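PDB 5CE6: FACT-Spt16 from Cicer arietinum, which probably serves as the histone-chaperone subunit of the FACT complex in transcription, through an N-terminal domain linked to binding of histones H3-H4. Local coordinates for residues I54-P59 with T71-W76; K327-L332 with L427-T432; Y211-V216 with V302-K307. All blocks are in the same frame, centred on the assembly; numbering follows the deposited sequence.

All three contacts are buried and each sets a helix against a strand, but no two share an element. Contact 1 lies in the N-terminal lobe, whereas contacts 2 and 3 both belong to the M24-peptidase-like domain, their centres about 20 Å apart. Contacts 1 and 2 are held by apolar packing across the segments, with a cysteine sulfur against an aromatic ring in the former and leucines, an alanine and a tyrosine in the latter. Contact 3 adds a hydrogen bond from the strand backbone to a helix threonine. Contact 3 also reaches the other lobe: Leu-75 CD1 of 71-76 packs on Arg-305 NH2 of 302-307, at 4.1 Å.

Contact 1. Residues I54-P59 with T71-W76; sequences IAVACP and TALFLW
Cys-58 SG, the most polar side-chain atom that the strand turns to the helix, is met by the start of 71-76 and by the Phe-74 ring. It lies 3.4 Å from Phe-74 CD2 and 3.5 Å from Phe-74 CE2. The sulfur is 4.4 Å from the ring centroid, 63° off the ring normal, an oblique sulfur-aromatic contact. Thr-71 closes in too, its N 3.6 Å and its OG1 3.7 Å from Cys-58 SG. These are close approaches, and no hydrogen bond crosses the interface. Val-56, two residues back on the same face of the strand, brings both methyls to the helix. Its CG1 meets Leu-73 CD2 at 3.6 Å, the two side chains crossing at about a right angle. Its CG2 lies 3.7 Å from Phe-74 CE2, where the valine and the phenylalanine run past each other in opposite directions. With CG anti to the backbone N (chi1 -179°), Leu-73 extends its CD2 branch to the valine. Phe-191 of helix 188-196 touches both Val-56 and Leu-73, while Met-87 and Thr-85 of the adjoining strand reach the Phe-74 ring. Helix 71-76 crosses strand 54-58 almost perpendicularly, at 98°, an arrangement that lays helix 69-78 on one face of the mixed sheet in the alpha/beta N-terminal lobe of Spt16.

Contact 2. Residues K327-L332 with L427-T432; sequences KAYEVL and LLLADT
Leu-332 has CG anti to its backbone N (chi1 -178°) and Leu-427 has CG anti to its carbonyl carbon (chi1 -55°); these torsions lay the two side chains alongside, running past each other in opposite directions. Leu-332 CD2 comes down on the strand itself, 3.7 Å from Leu-427 CB and 3.8 Å from Leu-428 N. In return Leu-427 CD1 presses on the helix backbone, 3.5 Å from Tyr-329 N, and touches the methyl Ala-328 CB at the same 3.5 Å. The small alanine probably makes room for it. Leu-429, the next strand residue on this face, is met by two side chains. Its CG lies 4.1 Å from Leu-332 CD2. Its CD2 reaches the far end of Tyr-329, at 3.6 Å from OH, with the tyrosine crossing the leucine at about a right angle and the methyl oblique to the ring. The phenol oxygen is not left to hydrophobic neighbours, since Tyr-329 OH is hydrogen-bonded to Lys-449 O, which fixes the end of the ring beside the leucine. The axes of 327-332 and 427-432 pass 9.1 Å apart at 25°, the helix running nearly along the strand, consistent with the pita-bread fold of the M24 family. Helix 323-342 thus covers one face of the antiparallel sheet, also touching Phe-410 and Leu-413 of strand 403-414. Leu-451 and Val-454 of helix 451-454 flank Tyr-329, and Leu-428 and Ala-430 turn instead to Ala-314 of strand 309-319.

Contact 3. Residues Y211-V216 with V302-K307; sequences YLTGSV and VGARYK. With ACT (acetate ion), chain B.
The backbones of Thr-213 and Ala-304 come close, CA to CA 5.2 Å, where helix 211-216 meets segment 302-307. There Ala-304 N donates to Thr-213 OG1 over 2.8 Å with an N-H...O angle of 157°, a short bond by which a threonine side chain joins long helix 200-230 to a sheet strand of the M24-like domain. The hydroxyl is gripped further: Thr-213 OG1 also bonds Ala-209 O, one turn back in its helix, and Ser-311 OG on the neighbouring strand. With OG1 beside the backbone N (chi1 -67°), CG2 is turned to the carbonyl Val-302 O, 3.4 Å away. A valine in place of Thr-213 would probably leave Ala-304 N without its acceptor in this buried spot and take from Ser-311 OG and Ala-209 O the hydroxyl they share. Apolar contacts extend the interface beside the threonine. Leu-212 CD2 touches the methyl Ala-304 CB at 3.7 Å, and Val-216 CG1 meets Val-302 CG2 more loosely, at 4.4 Å. Arg-305 leaves the strand away from the helix; its chain is extended from CG to NE, which donates to Ser-308 O, and an acetate ion sits at the edge of its guanidinium. Its NH2 donates to acetate OXT at 2.8 Å with an angle of 160°, and NH1 adds a weak bond to the same oxygen. The acetate, probably from the crystallisation liquor, is also held by Leu-68 N of the N-terminal lobe. Around the contact, Thr-244 and Ile-248 of helix 237-249 pack on Val-302, while Ile-313 of strand 309-319 touches both Thr-213 and Val-302.

Contact 1. Residues I54-P59 with T71-W76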
loop_
_atom_site.group_PDB
_atom_site.type_symbol
_atom_site.label_atom_id
_atom_site.label_comp_id
_atom_site.label_asym_id
_atom_site.label_seq_id
_atom_site.Cartn_x
_atom_site.Cartn_y
_atom_site.Cartn_z
ATOM N N ILE A 54 -5.155 9.900 21.304
ATOM C CA ILE A 54 -5.316 9.555 19.891
ATOM C C ILE A 54 -6.434 8.536 19.720
ATOM O O ILE A 54 -6.449 7.507 20.400
ATOM C CB ILE A 54 -4.011 8.969 19.302
ATOM C CG1 ILE A 54 -2.898 10.022 19.343
ATOM C CG2 ILE A 54 -4.230 8.459 17.872
ATOM C CD1 ILE A 54 -1.520 9.459 19.106
ATOM N N ALA A 55 -7.373 8.835 18.823
ATOM C CA ALA A 55 -8.526 7.968 18.594
ATOM C C ALA A 55 -8.437 7.341 17.219
ATOM O O ALA A 55 -8.252 8.048 16.219
ATOM C CB ALA A 55 -9.830 8.763 18.719
ATOM N N VAL A 56 -8.559 6.017 17.159
ATOM C CA VAL A 56 -8.644 5.336 15.871
ATOM C C VAL A 56 -9.914 4.501 15.864
ATOM O O VAL A 56 -10.343 4.003 16.910
ATOM C CB VAL A 56 -7.401 4.456 15.556
ATOM C CG1 VAL A 56 -6.113 5.243 15.774
ATOM C CG2 VAL A 56 -7.396 3.186 16.393
ATOM N N ALA A 57 -10.526 4.360 14.693
ATOM C CA ALA A 57 -11.801 3.655 14.604
ATOM C C ALA A 57 -11.948 2.953 13.263
ATOM O O ALA A 57 -11.602 3.512 12.219
ATOM C CB ALA A 57 -12.958 4.617 14.837
ATOM N N CYS A 58 -12.441 1.721 13.303
ATOM C CA CYS A 58 -12.609 0.906 12.107
ATOM C C CYS A 58 -14.073 0.555 11.910
ATOM O O CYS A 58 -14.771 0.252 12.869
ATOM C CB CYS A 58 -11.787 -0.371 12.221
ATOM S SG CYS A 58 -10.034 -0.024 12.257
ATOM N N PRO A 59 -14.542 0.597 10.654
ATOM C CA PRO A 59 -15.938 0.343 10.293
ATOM C C PRO A 59 -16.274 -1.146 10.303
ATOM O O PRO A 59 -15.374 -1.965 10.450
ATOM C CB PRO A 59 -16.022 0.895 8.859
ATOM C CG PRO A 59 -14.683 0.697 8.317
ATOM C CD PRO A 59 -13.724 0.921 9.471
ATOM N N THR A 71 -7.123 0.602 10.168
ATOM C CA THR A 71 -7.048 -0.854 10.099
ATOM C C THR A 71 -5.597 -1.304 10.214
ATOM O O THR A 71 -5.276 -2.250 10.933
ATOM C CB THR A 71 -7.667 -1.383 8.804
ATOM O OG1 THR A 71 -9.084 -1.155 8.839
ATOM C CG2 THR A 71 -7.412 -2.880 8.658
ATOM N N ALA A 72 -4.719 -0.593 9.522
ATOM C CA ALA A 72 -3.295 -0.895 9.590
ATOM C C ALA A 72 -2.743 -0.832 11.015
ATOM O O ALA A 72 -1.920 -1.664 11.399
ATOM C CB ALA A 72 -2.517 0.032 8.664
ATOM N N LEU A 73 -3.190 0.142 11.804
ATOM C CA LEU A 73 -2.741 0.227 13.192
ATOM C C LEU A 73 -3.159 -1.000 13.998
ATOM O O LEU A 73 -2.346 -1.567 14.733
ATOM C CB LEU A 73 -3.227 1.511 13.871
ATOM C CG LEU A 73 -2.755 1.643 15.318
ATOM C CD1 LEU A 73 -1.238 1.697 15.396
ATOM C CD2 LEU A 73 -3.380 2.847 16.013
ATOM N N PHE A 74 -4.427 -1.401 13.879
ATOM C CA PHE A 74 -4.879 -2.624 14.536
ATOM C C PHE A 74 -4.075 -3.851 14.114
ATOM O O PHE A 74 -3.692 -4.648 14.956
ATOM C CB PHE A 74 -6.369 -2.876 14.296
ATOM C CG PHE A 74 -7.273 -2.077 15.182
ATOM C CD1 PHE A 74 -7.552 -2.508 16.475
ATOM C CD2 PHE A 74 -7.881 -0.928 14.716
ATOM C CE1 PHE A 74 -8.404 -1.784 17.299
ATOM C CE2 PHE A 74 -8.744 -0.197 15.527
ATOM C CZ PHE A 74 -9.006 -0.623 16.817
ATOM N N LEU A 75 -3.831 -4.002 12.812
ATOM C CA LEU A 75 -3.016 -5.111 12.315
ATOM C C LEU A 75 -1.584 -5.043 12.844
ATOM O O LEU A 75 -0.993 -6.059 13.229
ATOM C CB LEU A 75 -3.015 -5.112 10.772
ATOM C CG LEU A 75 -4.333 -5.583 10.152
ATOM C CD1 LEU A 75 -4.384 -5.254 8.669
ATOM C CD2 LEU A 75 -4.495 -7.078 10.350
ATOM N N TRP A 76 -1.023 -3.839 12.856
ATOM C CA TRP A 76 0.346 -3.630 13.302
ATOM C C TRP A 76 0.476 -3.958 14.780
ATOM O O TRP A 76 1.384 -4.680 15.201
ATOM C CB TRP A 76 0.741 -2.174 13.041
ATOM C CG TRP A 76 2.171 -1.830 13.348
ATOM C CD1 TRP A 76 3.280 -2.195 12.632
ATOM C CD2 TRP A 76 2.637 -1.007 14.422
ATOM N NE1 TRP A 76 4.409 -1.665 13.213
ATOM C CE2 TRP A 76 4.040 -0.925 14.309
ATOM C CE3 TRP A 76 2.001 -0.333 15.472
ATOM C CZ2 TRP A 76 4.819 -0.204 15.216
ATOM C CZ3 TRP A 76 2.770 0.389 16.359
ATOM C CH2 TRP A 76 4.165 0.445 16.233
#

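Contact 2. Residues K327-L332 with L427-T432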
loop_
_atom_site.group_PDB
_atom_site.type_symbol
_atom_site.label_atom_id
_atom_site.label_comp_id
_atom_site.label_asym_id
_atom_site.label_seq_id
_atom_site.Cartn_x
_atom_site.Cartn_y
_atom_site.Cartn_z
ATOM N N LYS A 327 11.255 2.934 -28.091
ATOM C CA LYS A 327 12.094 3.944 -27.454
ATOM C C LYS A 327 11.534 4.332 -26.090
ATOM O O LYS A 327 12.265 4.393 -25.103
ATOM C CB LYS A 327 12.209 5.200 -28.320
ATOM C CG LYS A 327 12.993 6.318 -27.626
ATOM C CD LYS A 327 13.105 7.591 -28.461
ATOM C CE LYS A 327 13.856 8.672 -27.675
ATOM N NZ LYS A 327 13.968 9.978 -28.386
ATOM N N ALA A 328 10.233 4.606 -26.036
ATOM C CA ALA A 328 9.629 5.023 -24.783
ATOM C C ALA A 328 9.829 3.960 -23.708
ATOM O O ALA A 328 10.072 4.281 -22.544
ATOM C CB ALA A 328 8.155 5.297 -24.977
ATOM N N TYR A 329 9.714 2.694 -24.088
ATOM C CA TYR A 329 9.888 1.646 -23.103
ATOM C C TYR A 329 11.320 1.625 -22.586
ATOM O O TYR A 329 11.539 1.505 -21.382
ATOM C CB TYR A 329 9.473 0.259 -23.619
ATOM C CG TYR A 329 9.682 -0.788 -22.553
ATOM C CD1 TYR A 329 10.865 -1.506 -22.482
ATOM C CD2 TYR A 329 8.713 -1.020 -21.581
ATOM C CE1 TYR A 329 11.076 -2.424 -21.504
ATOM C CE2 TYR A 329 8.928 -1.938 -20.581
ATOM C CZ TYR A 329 10.103 -2.641 -20.550
ATOM O OH TYR A 329 10.318 -3.561 -19.564
ATOM N N GLU A 330 12.289 1.746 -23.490
ATOM C CA GLU A 330 13.692 1.758 -23.093
ATOM C C GLU A 330 13.969 2.906 -22.134
ATOM O O GLU A 330 14.667 2.724 -21.119
ATOM C CB GLU A 330 14.598 1.855 -24.324
ATOM C CG GLU A 330 14.522 0.632 -25.212
ATOM C CD GLU A 330 15.562 0.647 -26.311
ATOM O OE1 GLU A 330 16.470 -0.206 -26.275
ATOM O OE2 GLU A 330 15.470 1.509 -27.206
ATOM N N VAL A 331 13.396 4.068 -22.445
ATOM C CA VAL A 331 13.567 5.258 -21.609
ATOM C C VAL A 331 12.900 5.078 -20.242
ATOM O O VAL A 331 13.478 5.420 -19.199
ATOM C CB VAL A 331 13.044 6.517 -22.311
ATOM C CG1 VAL A 331 13.144 7.728 -21.394
ATOM C CG2 VAL A 331 13.835 6.765 -23.602
ATOM N N LEU A 332 11.690 4.524 -20.245
ATOM C CA LEU A 332 10.987 4.257 -18.988
ATOM C C LEU A 332 11.785 3.322 -18.090
ATOM O O LEU A 332 11.884 3.548 -16.885
ATOM C CB LEU A 332 9.598 3.666 -19.248
ATOM C CG LEU A 332 8.818 3.410 -17.950
ATOM C CD1 LEU A 332 8.533 4.750 -17.278
ATOM C CD2 LEU A 332 7.511 2.682 -18.256
ATOM N N LEU A 427 2.648 3.210 -20.750
ATOM C CA LEU A 427 3.600 2.173 -20.338
ATOM C C LEU A 427 3.773 2.255 -18.837
ATOM O O LEU A 427 3.691 3.347 -18.272
ATOM C CB LEU A 427 4.969 2.390 -20.988
ATOM C CG LEU A 427 5.020 2.493 -22.513
ATOM C CD1 LEU A 427 6.400 2.992 -22.953
ATOM C CD2 LEU A 427 4.711 1.182 -23.167
ATOM N N LEU A 428 4.056 1.122 -18.204
ATOM C CA LEU A 428 4.184 1.066 -16.744
ATOM C C LEU A 428 5.187 0.016 -16.292
ATOM O O LEU A 428 5.179 -1.126 -16.783
ATOM C CB LEU A 428 2.809 0.781 -16.125
ATOM C CG LEU A 428 2.795 0.671 -14.599
ATOM C CD1 LEU A 428 3.117 2.024 -13.980
ATOM C CD2 LEU A 428 1.420 0.193 -14.156
ATOM N N LEU A 429 6.051 0.399 -15.353
ATOM C CA LEU A 429 6.962 -0.533 -14.703
ATOM C C LEU A 429 6.858 -0.349 -13.201
ATOM O O LEU A 429 6.905 0.777 -12.707
ATOM C CB LEU A 429 8.409 -0.290 -15.144
ATOM C CG LEU A 429 8.791 -0.791 -16.532
ATOM C CD1 LEU A 429 10.215 -0.355 -16.856
ATOM C CD2 LEU A 429 8.695 -2.308 -16.570
ATOM N N ALA A 430 6.719 -1.446 -12.467
ATOM C CA ALA A 430 6.724 -1.358 -11.007
ATOM C C ALA A 430 7.480 -2.510 -10.397
ATOM O O ALA A 430 7.390 -3.649 -10.866
ATOM C CB ALA A 430 5.302 -1.304 -10.440
ATOM N N ASP A 431 8.212 -2.201 -9.331
ATOM C CA ASP A 431 8.838 -3.230 -8.507
ATOM C C ASP A 431 8.730 -2.897 -7.034
ATOM O O ASP A 431 8.522 -1.740 -6.669
ATOM C CB ASP A 431 10.318 -3.371 -8.855
ATOM C CG ASP A 431 10.544 -4.092 -10.160
ATOM O OD1 ASP A 431 10.515 -5.341 -10.161
ATOM O OD2 ASP A 431 10.740 -3.416 -11.177
ATOM N N THR A 432 8.922 -3.911 -6.185
ATOM C CA THR A 432 8.969 -3.697 -4.729
ATOM C C THR A 432 10.422 -3.742 -4.296
ATOM O O THR A 432 11.152 -4.673 -4.640
ATOM C CB THR A 432 8.166 -4.749 -3.970
ATOM O OG1 THR A 432 6.823 -4.719 -4.450
ATOM C CG2 THR A 432 8.156 -4.444 -2.478
#

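Contact 3. Residues Y211-V216 with V302-K307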
loop_
_atom_site.group_PDB
_atom_site.type_symbol
_atom_site.label_atom_id
_atom_site.label_comp_id
_atom_site.label_asym_id
_atom_site.label_seq_id
_atom_site.Cartn_x
_atom_site.Cartn_y
_atom_site.Cartn_z
ATOM N N TYR A 211 7.914 -12.362 -3.465
ATOM C CA TYR A 211 8.293 -13.592 -4.153
ATOM C C TYR A 211 7.095 -14.202 -4.879
ATOM O O TYR A 211 7.194 -14.594 -6.046
ATOM C CB TYR A 211 8.890 -14.612 -3.177
ATOM C CG TYR A 211 9.511 -15.807 -3.871
ATOM C CD1 TYR A 211 10.822 -15.759 -4.328
ATOM C CD2 TYR A 211 8.783 -16.974 -4.084
ATOM C CE1 TYR A 211 11.399 -16.844 -4.971
ATOM C CE2 TYR A 211 9.348 -18.064 -4.727
ATOM C CZ TYR A 211 10.656 -17.991 -5.170
ATOM O OH TYR A 211 11.228 -19.067 -5.808
ATOM N N LEU A 212 5.959 -14.278 -4.191
ATOM C CA LEU A 212 4.735 -14.793 -4.801
ATOM C C LEU A 212 4.288 -13.897 -5.949
ATOM O O LEU A 212 3.954 -14.381 -7.035
ATOM C CB LEU A 212 3.625 -14.900 -3.757
ATOM C CG LEU A 212 2.233 -15.253 -4.285
ATOM C CD1 LEU A 212 2.280 -16.570 -5.029
ATOM C CD2 LEU A 212 1.252 -15.334 -3.133
ATOM N N THR A 213 4.283 -12.591 -5.702
ATOM C CA THR A 213 3.920 -11.609 -6.729
ATOM C C THR A 213 4.746 -11.802 -7.999
ATOM O O THR A 213 4.208 -11.868 -9.118
ATOM C CB THR A 213 4.118 -10.187 -6.191
ATOM O OG1 THR A 213 3.166 -9.948 -5.144
ATOM C CG2 THR A 213 3.928 -9.139 -7.285
ATOM N N GLY A 214 6.058 -11.902 -7.826
ATOM C CA GLY A 214 6.947 -12.099 -8.954
ATOM C C GLY A 214 6.745 -13.445 -9.621
ATOM O O GLY A 214 6.795 -13.549 -10.857
ATOM N N SER A 215 6.514 -14.474 -8.810
ATOM C CA SER A 215 6.309 -15.823 -9.327
ATOM C C SER A 215 5.045 -15.889 -10.177
ATOM O O SER A 215 5.012 -16.569 -11.209
ATOM C CB SER A 215 6.206 -16.838 -8.189
ATOM O OG SER A 215 7.343 -16.787 -7.358
ATOM N N VAL A 216 4.006 -15.201 -9.723
ATOM C CA VAL A 216 2.759 -15.122 -10.466
ATOM C C VAL A 216 2.964 -14.424 -11.817
ATOM O O VAL A 216 2.486 -14.899 -12.847
ATOM C CB VAL A 216 1.661 -14.426 -9.635
ATOM C CG1 VAL A 216 0.460 -14.068 -10.496
ATOM C CG2 VAL A 216 1.251 -15.318 -8.475
ATOM N N VAL A 302 0.167 -6.607 -10.776
ATOM C CA VAL A 302 -0.377 -7.569 -9.823
ATOM C C VAL A 302 0.316 -7.421 -8.479
ATOM O O VAL A 302 1.501 -7.107 -8.411
ATOM C CB VAL A 302 -0.257 -9.018 -10.373
ATOM C CG1 VAL A 302 1.167 -9.343 -10.712
ATOM C CG2 VAL A 302 -0.788 -10.018 -9.390
ATOM N N GLY A 303 -0.422 -7.628 -7.397
ATOM C CA GLY A 303 0.222 -7.598 -6.097
ATOM C C GLY A 303 -0.391 -8.606 -5.154
ATOM O O GLY A 303 -1.619 -8.674 -5.022
ATOM N N ALA A 304 0.469 -9.390 -4.509
ATOM C CA ALA A 304 0.049 -10.342 -3.486
ATOM C C ALA A 304 0.352 -9.780 -2.106
ATOM O O ALA A 304 1.268 -8.966 -1.932
ATOM C CB ALA A 304 0.739 -11.681 -3.664
ATOM N N ARG A 305 -0.423 -10.231 -1.129
ATOM C CA ARG A 305 -0.289 -9.770 0.240
ATOM C C ARG A 305 0.002 -10.987 1.110
ATOM O O ARG A 305 -0.595 -12.052 0.928
ATOM C CB ARG A 305 -1.605 -9.109 0.675
ATOM C CG ARG A 305 -1.476 -8.082 1.790
ATOM C CD ARG A 305 -2.837 -7.450 2.099
ATOM N NE ARG A 305 -2.748 -6.442 3.156
ATOM C CZ ARG A 305 -3.801 -5.846 3.711
ATOM N NH1 ARG A 305 -5.028 -6.154 3.310
ATOM N NH2 ARG A 305 -3.628 -4.943 4.664
ATOM N N TYR A 306 0.933 -10.846 2.047
ATOM C CA TYR A 306 1.295 -11.971 2.892
ATOM C C TYR A 306 1.302 -11.556 4.356
ATOM O O TYR A 306 2.027 -10.644 4.740
ATOM C CB TYR A 306 2.663 -12.540 2.499
ATOM C CG TYR A 306 3.022 -13.807 3.256
ATOM C CD1 TYR A 306 2.426 -15.023 2.936
ATOM C CD2 TYR A 306 3.961 -13.789 4.281
ATOM C CE1 TYR A 306 2.757 -16.189 3.619
ATOM C CE2 TYR A 306 4.298 -14.945 4.965
ATOM C CZ TYR A 306 3.694 -16.140 4.630
ATOM O OH TYR A 306 4.017 -17.294 5.318
ATOM N N LYS A 307 0.494 -12.235 5.165
ATOM C CA LYS A 307 0.293 -11.852 6.562
ATOM C C LYS A 307 0.027 -10.353 6.701
ATOM O O LYS A 307 0.539 -9.697 7.617
ATOM C CB LYS A 307 1.461 -12.314 7.444
ATOM C CG LYS A 307 1.601 -13.836 7.517
ATOM C CD LYS A 307 2.808 -14.265 8.337
ATOM C CE LYS A 307 2.663 -13.879 9.794
ATOM N NZ LYS A 307 1.510 -14.579 10.433
HETATM C C ACT B . -5.930 -2.280 5.528
HETATM O O ACT B . -6.982 -1.617 5.406
HETATM O OXT ACT B . -6.004 -3.494 5.225
HETATM C CH3 ACT B . -4.661 -1.648 6.019
#